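Local coordinates for acinetobacter secreted protease CpaA (Acinetobacter nosocomialis M2, PDB 6O38), which is a zinc metalloprotease secreted by the type II pathway that forms a complex with its chaperone CpaB and probably cleaves proteins outside the cell, at residues 110-114 and 115-119; 402-405 and 406-410; 430-433 and 434-437; 448-452 and 453-457. All blocks are in the same frame, centred on the assembly; numbering follows the deposited sequence.

How the interactions relate
All four contacts are local and follow one another along the chain, so none nests in or crosses another. Interaction 1, in the N-terminal beta-sandwich region, closes the turn that leads into strand 116-121. The other three lie in the reprolysin-like protease part: interaction 2 is a stretch within helix 391-411, interaction 3 starts helix 433-439 and interaction 4 ends helix 444-452 before strand 457-462. The centres of interactions 1 and 4 are about 61 Å apart, on opposite sides of the chain's centre. Interactions 3 and 4, on consecutive helices, have centres about 21 Å apart, and interaction 2 lies about 26 Å and 22 Å from them, centre to centre.

Interaction 1 (110-114 and 115-119); sequences PLTTA and TMQKV
Gln117 and the loop residues Thr112 and Ala114 form a side-chain-to-backbone clamp across the turn between strands 106-108 and 116-121, in the beta-sandwich part of the chain. The glutamine CG lies beside its own backbone N (chi1 -55°) and the chain beyond is extended, which carries the amide straight from the strand to the loop. There OE1 accepts from Thr112 N at 3.0 Å, the N-H pointing well at the oxygen but meeting it from the flank of the C=O, at a C=O...N angle of 99°. On the other branch, NE2 makes weak bonds to Thr112 O at 2.7 Å and to Ala114 O at 3.3 Å. The loop braces itself as well: Thr112 OG1 accepts from Ala114 N at 3.3 Å, an ST turn. Leu111 CD2 makes an apolar contact with Val119 CG2 at 4.1 Å and also lies beside the amide oxygen, 3.5 Å from Gln117 OE1. At the bend Thr115 OG1 turns to Asp78 and Asn75, while strand 116-121 runs between strands 90-98 and 141-146. One N-H facing OE1 and two carbonyls facing NE2 are consistent with the amide being turned this way round, and the polar end of this buried glutamine takes up backbone groups of a loop outside any regular helix or strand.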
ATOM      1  N   PRO A 110      16.729  29.104  10.593  1.00 65.33           N
ATOM      2  CA  PRO A 110      17.925  28.311  10.917  1.00 66.70           C
ATOM      3  C   PRO A 110      17.540  27.042  11.666  1.00 66.05           C
ATOM      4  O   PRO A 110      16.867  27.096  12.698  1.00 66.07           O
ATOM      5  CB  PRO A 110      18.748  29.257  11.797  1.00 69.16           C
ATOM      6  CG  PRO A 110      17.722  30.127  12.452  1.00 68.87           C
ATOM      7  CD  PRO A 110      16.606  30.297  11.452  1.00 66.66           C
ATOM      8  N   LEU A 111      17.963  25.898  11.138  1.00 67.89           N
ATOM      9  CA  LEU A 111      17.707  24.606  11.756  1.00 67.44           C
ATOM     10  C   LEU A 111      19.003  24.002  12.280  1.00 69.44           C
ATOM     11  O   LEU A 111      20.078  24.194  11.703  1.00 70.58           O
ATOM     12  CB  LEU A 111      17.052  23.642  10.764  1.00 65.28           C
ATOM     13  CG  LEU A 111      15.655  24.020  10.268  1.00 63.19           C
ATOM     14  CD1 LEU A 111      15.098  22.929   9.369  1.00 61.52           C
ATOM     15  CD2 LEU A 111      14.720  24.289  11.436  1.00 63.08           C
ATOM     16  N   THR A 112      18.892  23.270  13.385  1.00 68.12           N
ATOM     17  CA  THR A 112      20.026  22.561  13.956  1.00 70.03           C
ATOM     18  C   THR A 112      20.162  21.196  13.281  1.00 69.15           C
ATOM     19  O   THR A 112      19.487  20.894  12.294  1.00 67.16           O
ATOM     20  CB  THR A 112      19.865  22.431  15.470  1.00 71.24           C
ATOM     21  OG1 THR A 112      18.789  21.530  15.761  1.00 69.71           O
ATOM     22  CG2 THR A 112      19.570  23.786  16.095  1.00 71.95           C
ATOM     23  N   THR A 113      21.043  20.353  13.814  1.00 71.61           N
ATOM     24  CA  THR A 113      21.227  18.998  13.315  1.00 71.09           C
ATOM     25  C   THR A 113      20.310  17.990  13.995  1.00 70.19           C
ATOM     26  O   THR A 113      20.403  16.794  13.702  1.00 70.04           O
ATOM     27  CB  THR A 113      22.685  18.560  13.485  1.00 73.44           C
ATOM     28  OG1 THR A 113      23.007  18.494  14.881  1.00 75.56           O
ATOM     29  CG2 THR A 113      23.620  19.545  12.798  1.00 74.49           C
ATOM     30  N   ALA A 114      19.438  18.442  14.895  1.00 70.29           N
ATOM     31  CA  ALA A 114      18.507  17.541  15.560  1.00 69.50           C
ATOM     32  C   ALA A 114      17.555  16.913  14.551  1.00 67.03           C
ATOM     33  O   ALA A 114      17.095  17.569  13.611  1.00 65.55           O
ATOM     34  CB  ALA A 114      17.719  18.291  16.635  1.00 69.66           C
ATOM     35  N   THR A 115      17.271  15.623  14.747  1.00 69.22           N
ATOM     36  CA  THR A 115      16.393  14.902  13.829  1.00 67.04           C
ATOM     37  C   THR A 115      15.006  15.531  13.780  1.00 65.43           C
ATOM     38  O   THR A 115      14.412  15.658  12.702  1.00 64.18           O
ATOM     39  CB  THR A 115      16.305  13.431  14.240  1.00 67.31           C
ATOM     40  OG1 THR A 115      17.580  12.804  14.053  1.00 68.90           O
ATOM     41  CG2 THR A 115      15.261  12.698  13.408  1.00 65.24           C
HETATM   42  N   MSE A 116      14.480  15.942  14.928  1.00 65.06           N
HETATM   43  CA  MSE A 116      13.155  16.550  14.973  1.00 63.96           C
HETATM   44  C   MSE A 116      13.194  17.951  15.573  1.00 64.70           C
HETATM   45  O   MSE A 116      13.748  18.165  16.652  1.00 66.31           O
HETATM   46  CB  MSE A 116      12.191  15.667  15.764  1.00 66.73           C
HETATM   47  CG  MSE A 116      10.782  16.218  15.847  1.00 65.87           C
HETATM   48 SE   MSE A 116       9.486  14.830  16.263  0.33 65.03          SE
HETATM   49  CE  MSE A 116       9.778  13.702  14.701  1.00 63.76           C
ATOM     50  N   GLN A 117      12.601  18.906  14.858  1.00 62.79           N
ATOM     51  CA  GLN A 117      12.555  20.293  15.291  1.00 63.40           C
ATOM     52  C   GLN A 117      11.171  20.856  15.002  1.00 62.37           C
ATOM     53  O   GLN A 117      10.409  20.303  14.206  1.00 61.10           O
ATOM     54  CB  GLN A 117      13.625  21.143  14.588  1.00 63.76           C
ATOM     55  CG  GLN A 117      15.042  20.616  14.741  1.00 65.12           C
ATOM     56  CD  GLN A 117      16.064  21.485  14.038  1.00 66.01           C
ATOM     57  OE1 GLN A 117      16.071  22.706  14.193  1.00 66.59           O
ATOM     58  NE2 GLN A 117      16.929  20.858  13.249  1.00 66.22           N
ATOM     59  N   LYS A 118      10.847  21.962  15.667  1.00 62.34           N
ATOM     60  CA  LYS A 118       9.565  22.631  15.502  1.00 61.61           C
ATOM     61  C   LYS A 118       9.792  24.076  15.085  1.00 61.82           C
ATOM     62  O   LYS A 118      10.545  24.804  15.740  1.00 63.03           O
ATOM     63  CB  LYS A 118       8.744  22.581  16.793  1.00 62.21           C
ATOM     64  CG  LYS A 118       7.434  23.350  16.722  1.00 61.76           C
ATOM     65  CD  LYS A 118       6.490  22.943  17.841  1.00 62.20           C
ATOM     66  CE  LYS A 118       6.144  24.128  18.730  1.00 63.23           C
ATOM     67  NZ  LYS A 118       4.746  24.056  19.237  1.00 63.37           N
ATOM     68  N   VAL A 119       9.143  24.487  14.000  1.00 60.71           N
ATOM     69  CA  VAL A 119       9.117  25.883  13.578  1.00 60.96           C
ATOM     70  C   VAL A 119       7.755  26.448  13.955  1.00 61.29           C
ATOM     71  O   VAL A 119       6.724  26.016  13.424  1.00 60.79           O
ATOM     72  CB  VAL A 119       9.385  26.025  12.071  1.00 60.16           C
ATOM     73  CG1 VAL A 119       9.227  27.475  11.641  1.00 60.32           C
ATOM     74  CG2 VAL A 119      10.779  25.520  11.736  1.00 60.08           C
TER

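Interaction 2 (402-405 and 406-410); sequences VNLT and NLTAE
Leu404 and Thr408, one turn apart on helix 391-411, share a doubly used carbonyl. Leu404 O accepts twice, from Thr408 N and from Thr408 OG1, each at 2.9 Å and from opposite faces of the carbonyl plane. The hydroxyl gets there because OG1 sits beside its own backbone N (chi1 -58°), folded back along the helix; Arg497 NH1 also bonds Thr408 OG1, which ties the pair to helix 496-504. The side chains of Val402 and Asn406 extend in parallel from successive turns, with Val402 CG1 3.8 Å from Asn406 ND2, and the backbone bond from Asn406 N to Val402 O measures 3.0 Å. The other flank is looser. Leu404 CD1 and Leu407 CD2 come only to 4.5 Å, and Asn403 and Leu407 are partly exposed; here the CpaB chain packs on, its Phe144 against both leucines and its Arg113 against Asn403. Strand 416-425 packs on the helix through Leu418, which touches Val402 and Thr405, with Leu418 N bonded to Asn406 OD1, so the helix packs against both that strand and helix 496-504, which carries the zinc ligands His498 and His502.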
ATOM      1  N   VAL A 402       0.477 -14.915  -7.592  1.00 49.17           N
ATOM      2  CA  VAL A 402      -0.551 -14.640  -8.591  1.00 47.98           C
ATOM      3  C   VAL A 402      -1.472 -13.522  -8.116  1.00 46.94           C
ATOM      4  O   VAL A 402      -1.796 -12.599  -8.872  1.00 46.04           O
ATOM      5  CB  VAL A 402      -1.342 -15.921  -8.914  1.00 48.11           C
ATOM      6  CG1 VAL A 402      -2.454 -15.624  -9.909  1.00 46.94           C
ATOM      7  CG2 VAL A 402      -0.417 -16.999  -9.453  1.00 49.26           C
ATOM      8  N   ASN A 403      -1.904 -13.589  -6.854  1.00 49.05           N
ATOM      9  CA  ASN A 403      -2.813 -12.576  -6.323  1.00 48.45           C
ATOM     10  C   ASN A 403      -2.165 -11.197  -6.313  1.00 48.30           C
ATOM     11  O   ASN A 403      -2.827 -10.191  -6.594  1.00 47.78           O
ATOM     12  CB  ASN A 403      -3.269 -12.967  -4.918  1.00 48.80           C
ATOM     13  CG  ASN A 403      -4.134 -14.210  -4.911  1.00 49.08           C
ATOM     14  OD1 ASN A 403      -4.880 -14.465  -5.857  1.00 48.82           O
ATOM     15  ND2 ASN A 403      -4.036 -14.994  -3.844  1.00 49.80           N
ATOM     16  N   LEU A 404      -0.873 -11.129  -5.988  1.00 45.24           N
ATOM     17  CA  LEU A 404      -0.190  -9.839  -5.971  1.00 44.97           C
ATOM     18  C   LEU A 404      -0.037  -9.278  -7.378  1.00 44.16           C
ATOM     19  O   LEU A 404      -0.138  -8.061  -7.582  1.00 43.34           O
ATOM     20  CB  LEU A 404       1.172  -9.973  -5.291  1.00 46.13           C
ATOM     21  CG  LEU A 404       1.980  -8.681  -5.165  1.00 45.98           C
ATOM     22  CD1 LEU A 404       1.276  -7.701  -4.244  1.00 45.51           C
ATOM     23  CD2 LEU A 404       3.383  -8.976  -4.665  1.00 47.30           C
ATOM     24  N   THR A 405       0.211 -10.145  -8.362  1.00 43.50           N
ATOM     25  CA  THR A 405       0.297  -9.689  -9.746  1.00 42.91           C
ATOM     26  C   THR A 405      -1.035  -9.116 -10.216  1.00 41.74           C
ATOM     27  O   THR A 405      -1.081  -8.045 -10.832  1.00 40.94           O
ATOM     28  CB  THR A 405       0.739 -10.838 -10.653  1.00 43.62           C
ATOM     29  OG1 THR A 405       1.952 -11.407 -10.147  1.00 44.83           O
ATOM     30  CG2 THR A 405       0.976 -10.333 -12.069  1.00 43.32           C
ATOM     31  N   ASN A 406      -2.134  -9.821  -9.934  1.00 41.58           N
ATOM     32  CA  ASN A 406      -3.448  -9.334 -10.341  1.00 41.03           C
ATOM     33  C   ASN A 406      -3.809  -8.044  -9.615  1.00 40.24           C
ATOM     34  O   ASN A 406      -4.463  -7.165 -10.188  1.00 39.40           O
ATOM     35  CB  ASN A 406      -4.510 -10.406 -10.095  1.00 40.78           C
ATOM     36  CG  ASN A 406      -4.353 -11.602 -11.012  1.00 41.22           C
ATOM     37  OD1 ASN A 406      -3.777 -11.497 -12.095  1.00 41.65           O
ATOM     38  ND2 ASN A 406      -4.870 -12.747 -10.583  1.00 41.20           N
ATOM     39  N   LEU A 407      -3.399  -7.914  -8.351  1.00 41.44           N
ATOM     40  CA  LEU A 407      -3.635  -6.670  -7.627  1.00 40.73           C
ATOM     41  C   LEU A 407      -2.826  -5.525  -8.227  1.00 40.49           C
ATOM     42  O   LEU A 407      -3.336  -4.408  -8.376  1.00 39.69           O
ATOM     43  CB  LEU A 407      -3.298  -6.848  -6.147  1.00 41.41           C
ATOM     44  CG  LEU A 407      -3.363  -5.579  -5.294  1.00 40.98           C
ATOM     45  CD1 LEU A 407      -4.795  -5.077  -5.188  1.00 39.84           C
ATOM     46  CD2 LEU A 407      -2.773  -5.820  -3.915  1.00 41.97           C
ATOM     47  N   THR A 408      -1.564  -5.786  -8.575  1.00 40.54           N
ATOM     48  CA  THR A 408      -0.740  -4.759  -9.206  1.00 40.35           C
ATOM     49  C   THR A 408      -1.299  -4.363 -10.566  1.00 39.92           C
ATOM     50  O   THR A 408      -1.349  -3.175 -10.905  1.00 39.36           O
ATOM     51  CB  THR A 408       0.701  -5.255  -9.342  1.00 41.19           C
ATOM     52  OG1 THR A 408       1.216  -5.591  -8.048  1.00 41.75           O
ATOM     53  CG2 THR A 408       1.581  -4.185  -9.970  1.00 41.13           C
ATOM     54  N   ALA A 409      -1.722  -5.349 -11.362  1.00 39.68           N
ATOM     55  CA  ALA A 409      -2.282  -5.053 -12.676  1.00 39.47           C
ATOM     56  C   ALA A 409      -3.569  -4.246 -12.563  1.00 38.50           C
ATOM     57  O   ALA A 409      -3.782  -3.293 -13.321  1.00 38.00           O
ATOM     58  CB  ALA A 409      -2.532  -6.351 -13.444  1.00 40.15           C
ATOM     59  N   GLU A 410      -4.439  -4.611 -11.618  1.00 40.83           N
ATOM     60  CA  GLU A 410      -5.711  -3.911 -11.472  1.00 39.71           C
ATOM     61  C   GLU A 410      -5.505  -2.482 -10.984  1.00 39.01           C
ATOM     62  O   GLU A 410      -6.229  -1.569 -11.398  1.00 38.18           O
ATOM     63  CB  GLU A 410      -6.623  -4.683 -10.520  1.00 39.54           C
ATOM     64  CG  GLU A 410      -8.049  -4.166 -10.462  1.00 38.52           C
ATOM     65  CD  GLU A 410      -8.977  -5.112  -9.725  1.00 38.64           C
ATOM     66  OE1 GLU A 410      -9.171  -6.249 -10.206  1.00 39.34           O
ATOM     67  OE2 GLU A 410      -9.509  -4.720  -8.665  1.00 38.44           O
TER

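Interaction 3 (430-433 and 434-437); sequences AATL and KEAI
Thr432 is the N-cap of helix 433-439 in the reprolysin-like part of the protease, and Glu435, three residues on, completes the contact. Thr432 OG1 accepts from Glu435 N at 3.0 Å; it can do so because the oxygen is tucked between its own backbone N and carbonyl carbon (chi1 64°), turned toward the N-H of Glu435. The threonine side chain stands roughly perpendicular to that of the glutamate. Glu435 then runs back past the cap. Its CB rests 3.3 Å from Thr432 OG1, and the same carbon is 3.7 Å from Ala430 CB. CG continues along that methyl, 4.0 Å from Ala430 CB, and CD draws near the backbone of Ala431, where OE1 accepts from Ala431 N. The return bond thus goes to the residue before the N-cap and not to Thr432 N, so the pair resembles a capping box without being the strict form. Behind the cap the helix proper begins, with Ala436 N on Thr432 O at 3.0 Å and Ile437 N on Leu433 O at 3.1 Å, while Ala430 CB packs on Ala436 CB at 3.9 Å. Leu433 and Ile437 both face inward against Ala485 of strand 483-487, Ile437 also touching Leu173 of the CpaB chain. Lys434, fully extended, leads away from the turn along Trp472 and Asp467. At the end of the glutamate, Ala431 N lies 3.1 Å from Glu435 OE1 and meets it from above the carboxylate, 38° out of its plane.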
ATOM      1  N   ALA A 430      18.417 -28.995 -14.703  1.00 80.17           N
ATOM      2  CA  ALA A 430      19.290 -27.838 -14.846  1.00 79.93           C
ATOM      3  C   ALA A 430      20.057 -27.644 -13.548  1.00 81.52           C
ATOM      4  O   ALA A 430      19.489 -27.782 -12.463  1.00 81.11           O
ATOM      5  CB  ALA A 430      18.496 -26.571 -15.184  1.00 76.46           C
ATOM      6  N   ALA A 431      21.343 -27.317 -13.670  1.00 83.47           N
ATOM      7  CA  ALA A 431      22.149 -27.013 -12.496  1.00 85.06           C
ATOM      8  C   ALA A 431      21.872 -25.623 -11.937  1.00 82.65           C
ATOM      9  O   ALA A 431      22.145 -25.380 -10.756  1.00 83.38           O
ATOM     10  CB  ALA A 431      23.636 -27.146 -12.829  1.00 88.17           C
ATOM     11  N   THR A 432      21.343 -24.710 -12.753  1.00 80.80           N
ATOM     12  CA  THR A 432      21.085 -23.338 -12.340  1.00 78.54           C
ATOM     13  C   THR A 432      19.694 -22.907 -12.787  1.00 75.16           C
ATOM     14  O   THR A 432      19.086 -23.507 -13.679  1.00 74.54           O
ATOM     15  CB  THR A 432      22.121 -22.359 -12.921  1.00 79.05           C
ATOM     16  OG1 THR A 432      22.017 -22.345 -14.352  1.00 78.38           O
ATOM     17  CG2 THR A 432      23.534 -22.761 -12.520  1.00 82.58           C
ATOM     18  N   LEU A 433      19.195 -21.846 -12.146  1.00 76.82           N
ATOM     19  CA  LEU A 433      17.903 -21.287 -12.532  1.00 73.73           C
ATOM     20  C   LEU A 433      17.987 -20.666 -13.922  1.00 73.25           C
ATOM     21  O   LEU A 433      17.024 -20.717 -14.697  1.00 71.97           O
ATOM     22  CB  LEU A 433      17.448 -20.260 -11.500  1.00 72.37           C
ATOM     23  CG  LEU A 433      15.951 -19.935 -11.476  1.00 70.08           C
ATOM     24  CD1 LEU A 433      15.116 -21.194 -11.210  1.00 70.08           C
ATOM     25  CD2 LEU A 433      15.639 -18.860 -10.443  1.00 68.95           C
ATOM     26  N   LYS A 434      19.147 -20.083 -14.250  1.00 74.97           N
ATOM     27  CA  LYS A 434      19.386 -19.534 -15.581  1.00 75.08           C
ATOM     28  C   LYS A 434      19.278 -20.615 -16.642  1.00 75.80           C
ATOM     29  O   LYS A 434      18.727 -20.388 -17.724  1.00 75.09           O
ATOM     30  CB  LYS A 434      20.792 -18.943 -15.621  1.00 76.87           C
ATOM     31  CG  LYS A 434      21.223 -18.333 -16.940  1.00 77.52           C
ATOM     32  CD  LYS A 434      22.663 -17.847 -16.834  1.00 79.51           C
ATOM     33  CE  LYS A 434      23.165 -17.249 -18.127  1.00 80.31           C
ATOM     34  NZ  LYS A 434      24.564 -16.757 -17.973  1.00 82.61           N
ATOM     35  N   GLU A 435      19.815 -21.799 -16.350  1.00 74.04           N
ATOM     36  CA  GLU A 435      19.681 -22.930 -17.260  1.00 74.89           C
ATOM     37  C   GLU A 435      18.249 -23.445 -17.316  1.00 73.31           C
ATOM     38  O   GLU A 435      17.796 -23.891 -18.375  1.00 73.24           O
ATOM     39  CB  GLU A 435      20.648 -24.037 -16.839  1.00 78.24           C
ATOM     40  CG  GLU A 435      20.985 -25.031 -17.932  1.00 80.12           C
ATOM     41  CD  GLU A 435      22.106 -25.975 -17.520  1.00 83.71           C
ATOM     42  OE1 GLU A 435      22.389 -26.061 -16.306  1.00 84.64           O
ATOM     43  OE2 GLU A 435      22.705 -26.624 -18.403  1.00 85.77           O
ATOM     44  N   ALA A 436      17.521 -23.389 -16.195  1.00 73.69           N
ATOM     45  CA  ALA A 436      16.169 -23.940 -16.159  1.00 72.35           C
ATOM     46  C   ALA A 436      15.214 -23.159 -17.053  1.00 70.62           C
ATOM     47  O   ALA A 436      14.306 -23.742 -17.658  1.00 70.14           O
ATOM     48  CB  ALA A 436      15.652 -23.974 -14.721  1.00 71.66           C
ATOM     49  N   ILE A 437      15.391 -21.839 -17.140  1.00 68.83           N
ATOM     50  CA  ILE A 437      14.494 -21.032 -17.960  1.00 67.24           C
ATOM     51  C   ILE A 437      14.668 -21.363 -19.437  1.00 67.95           C
ATOM     52  O   ILE A 437      13.744 -21.171 -20.237  1.00 66.87           O
ATOM     53  CB  ILE A 437      14.713 -19.533 -17.676  1.00 66.50           C
ATOM     54  CG1 ILE A 437      13.430 -18.745 -17.945  1.00 64.82           C
ATOM     55  CG2 ILE A 437      15.870 -18.981 -18.496  1.00 67.88           C
ATOM     56  CD1 ILE A 437      12.309 -19.094 -16.998  1.00 64.07           C
TER

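Interaction 4 (448-452 and 453-457); sequences NERKR and ILADG
A Schellman motif ends helix 444-452, with Leu454 as the C-prime residue at positive phi (58°) and Arg450 meeting Ala455 across the turn. Ala455 N donates to Arg450 O at 2.8 Å, in the carbonyl plane, and Leu454 N makes a weak bond to Lys451 O at 3.3 Å. Arg450 holds the departing chain a second time with its side chain. Extended from CG to NE, it lays CG along Ala455 CB, and NE reaches Ala455 O at 3.2 Å in the plane of the guanidinium. NH2 goes on to Asp456 O at 3.0 Å, well above that carbonyl's plane, and is shared with Ala479 O. On the other side of the helix end Arg452, bent at chi3 (68°), grips Glu449 side-on: NE to OE1 at 3.1 Å and NH2 to OE2 at 2.8 Å, a salt bridge on the syn lone pair of OE2. Ile453 wedges beside this pair, its CG2 over one face of the Arg452 guanidinium and 3.4 Å from NH2, and its body turned to Leu378 and Val421 of the neighbouring strands. Beyond the turn the Asp456 carboxylate accepts from the backbone N of Asn572 and of Asp376 as strand 457-462 begins. The guanidinium of buried Arg450 thus bonds the carbonyl oxygens of Ala455, Asp456 and Ala479, whose partial negative charge would offset its positive one.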
ATOM      1  N   ASN A 448       3.962 -30.743 -22.398  1.00 62.23           N
ATOM      2  CA  ASN A 448       2.763 -31.551 -22.601  1.00 62.13           C
ATOM      3  C   ASN A 448       1.653 -31.127 -21.649  1.00 60.74           C
ATOM      4  O   ASN A 448       0.492 -31.001 -22.056  1.00 60.30           O
ATOM      5  CB  ASN A 448       3.075 -33.036 -22.420  1.00 63.27           C
ATOM      6  CG  ASN A 448       3.942 -33.592 -23.529  1.00 64.78           C
ATOM      7  OD1 ASN A 448       4.078 -32.987 -24.593  1.00 64.93           O
ATOM      8  ND2 ASN A 448       4.516 -34.765 -23.294  1.00 67.39           N
ATOM      9  N   GLU A 449       1.990 -30.907 -20.377  1.00 61.72           N
ATOM     10  CA  GLU A 449       0.999 -30.424 -19.424  1.00 60.45           C
ATOM     11  C   GLU A 449       0.519 -29.025 -19.784  1.00 59.43           C
ATOM     12  O   GLU A 449      -0.654 -28.699 -19.571  1.00 58.57           O
ATOM     13  CB  GLU A 449       1.579 -30.442 -18.009  1.00 60.32           C
ATOM     14  CG  GLU A 449       0.596 -30.030 -16.924  1.00 59.17           C
ATOM     15  CD  GLU A 449      -0.555 -31.010 -16.768  1.00 59.39           C
ATOM     16  OE1 GLU A 449      -0.398 -32.188 -17.156  1.00 60.55           O
ATOM     17  OE2 GLU A 449      -1.619 -30.603 -16.255  1.00 58.52           O
ATOM     18  N   ARG A 450       1.408 -28.188 -20.327  1.00 58.51           N
ATOM     19  CA  ARG A 450       0.997 -26.870 -20.801  1.00 57.11           C
ATOM     20  C   ARG A 450      -0.048 -26.989 -21.903  1.00 56.64           C
ATOM     21  O   ARG A 450      -1.053 -26.266 -21.899  1.00 55.53           O
ATOM     22  CB  ARG A 450       2.216 -26.091 -21.295  1.00 57.64           C
ATOM     23  CG  ARG A 450       1.909 -24.682 -21.776  1.00 56.42           C
ATOM     24  CD  ARG A 450       3.084 -24.100 -22.546  1.00 57.34           C
ATOM     25  NE  ARG A 450       2.821 -22.743 -23.013  1.00 56.72           N
ATOM     26  CZ  ARG A 450       3.675 -22.022 -23.734  1.00 57.51           C
ATOM     27  NH1 ARG A 450       4.851 -22.530 -24.075  1.00 58.70           N
ATOM     28  NH2 ARG A 450       3.351 -20.794 -24.114  1.00 57.23           N
ATOM     29  N   LYS A 451       0.171 -27.896 -22.857  1.00 58.44           N
ATOM     30  CA  LYS A 451      -0.779 -28.069 -23.950  1.00 58.87           C
ATOM     31  C   LYS A 451      -2.052 -28.758 -23.474  1.00 58.39           C
ATOM     32  O   LYS A 451      -3.146 -28.460 -23.966  1.00 58.23           O
ATOM     33  CB  LYS A 451      -0.135 -28.861 -25.087  1.00 60.38           C
ATOM     34  CG  LYS A 451       0.785 -28.040 -25.974  1.00 61.25           C
ATOM     35  CD  LYS A 451       1.642 -28.933 -26.859  1.00 62.79           C
ATOM     36  CE  LYS A 451       3.123 -28.637 -26.674  1.00 63.40           C
ATOM     37  NZ  LYS A 451       3.981 -29.570 -27.458  1.00 64.83           N
ATOM     38  N   ARG A 452      -1.925 -29.694 -22.528  1.00 59.86           N
ATOM     39  CA  ARG A 452      -3.091 -30.437 -22.056  1.00 59.59           C
ATOM     40  C   ARG A 452      -4.122 -29.516 -21.415  1.00 58.40           C
ATOM     41  O   ARG A 452      -5.330 -29.688 -21.620  1.00 58.33           O
ATOM     42  CB  ARG A 452      -2.658 -31.520 -21.068  1.00 59.94           C
ATOM     43  CG  ARG A 452      -3.741 -32.543 -20.763  1.00 60.12           C
ATOM     44  CD  ARG A 452      -3.311 -33.501 -19.665  1.00 60.53           C
ATOM     45  NE  ARG A 452      -3.195 -32.828 -18.373  1.00 59.63           N
ATOM     46  CZ  ARG A 452      -4.225 -32.550 -17.580  1.00 58.86           C
ATOM     47  NH1 ARG A 452      -5.456 -32.888 -17.941  1.00 58.86           N
ATOM     48  NH2 ARG A 452      -4.025 -31.934 -16.423  1.00 58.14           N
ATOM     49  N   ILE A 453      -3.669 -28.529 -20.642  1.00 57.93           N
ATOM     50  CA  ILE A 453      -4.569 -27.616 -19.947  1.00 56.73           C
ATOM     51  C   ILE A 453      -4.670 -26.268 -20.649  1.00 56.28           C
ATOM     52  O   ILE A 453      -5.324 -25.355 -20.134  1.00 55.30           O
ATOM     53  CB  ILE A 453      -4.148 -27.435 -18.480  1.00 56.05           C
ATOM     54  CG1 ILE A 453      -2.825 -26.670 -18.401  1.00 55.97           C
ATOM     55  CG2 ILE A 453      -4.033 -28.784 -17.792  1.00 56.66           C
ATOM     56  CD1 ILE A 453      -2.263 -26.561 -17.000  1.00 55.60           C
ATOM     57  N   LEU A 454      -4.034 -26.119 -21.814  1.00 56.63           N
ATOM     58  CA  LEU A 454      -4.077 -24.883 -22.597  1.00 56.49           C
ATOM     59  C   LEU A 454      -3.560 -23.695 -21.789  1.00 55.53           C
ATOM     60  O   LEU A 454      -4.188 -22.636 -21.721  1.00 54.85           O
ATOM     61  CB  LEU A 454      -5.487 -24.617 -23.132  1.00 56.22           C
ATOM     62  CG  LEU A 454      -6.038 -25.656 -24.106  1.00 57.26           C
ATOM     63  CD1 LEU A 454      -7.471 -25.329 -24.489  1.00 56.96           C
ATOM     64  CD2 LEU A 454      -5.155 -25.741 -25.339  1.00 58.51           C
ATOM     65  N   ALA A 455      -2.401 -23.879 -21.165  1.00 53.05           N
ATOM     66  CA  ALA A 455      -1.768 -22.815 -20.398  1.00 52.52           C
ATOM     67  C   ALA A 455      -1.089 -21.841 -21.351  1.00 52.70           C
ATOM     68  O   ALA A 455      -0.247 -22.243 -22.162  1.00 53.94           O
ATOM     69  CB  ALA A 455      -0.764 -23.395 -19.407  1.00 53.46           C
ATOM     70  N   ASP A 456      -1.459 -20.561 -21.261  1.00 52.00           N
ATOM     71  CA  ASP A 456      -0.824 -19.555 -22.105  1.00 52.73           C
ATOM     72  C   ASP A 456       0.638 -19.352 -21.729  1.00 53.21           C
ATOM     73  O   ASP A 456       1.449 -18.975 -22.581  1.00 54.26           O
ATOM     74  CB  ASP A 456      -1.588 -18.235 -22.010  1.00 51.82           C
ATOM     75  CG  ASP A 456      -2.946 -18.300 -22.682  1.00 51.83           C
ATOM     76  OD1 ASP A 456      -3.020 -18.800 -23.824  1.00 53.06           O
ATOM     77  OD2 ASP A 456      -3.939 -17.858 -22.068  1.00 50.71           O
ATOM     78  N   GLY A 457       0.991 -19.601 -20.467  1.00 54.08           N
ATOM     79  CA  GLY A 457       2.362 -19.463 -20.022  1.00 54.37           C
ATOM     80  C   GLY A 457       2.665 -20.456 -18.922  1.00 54.28           C
ATOM     81  O   GLY A 457       1.780 -21.148 -18.413  1.00 53.89           O
TER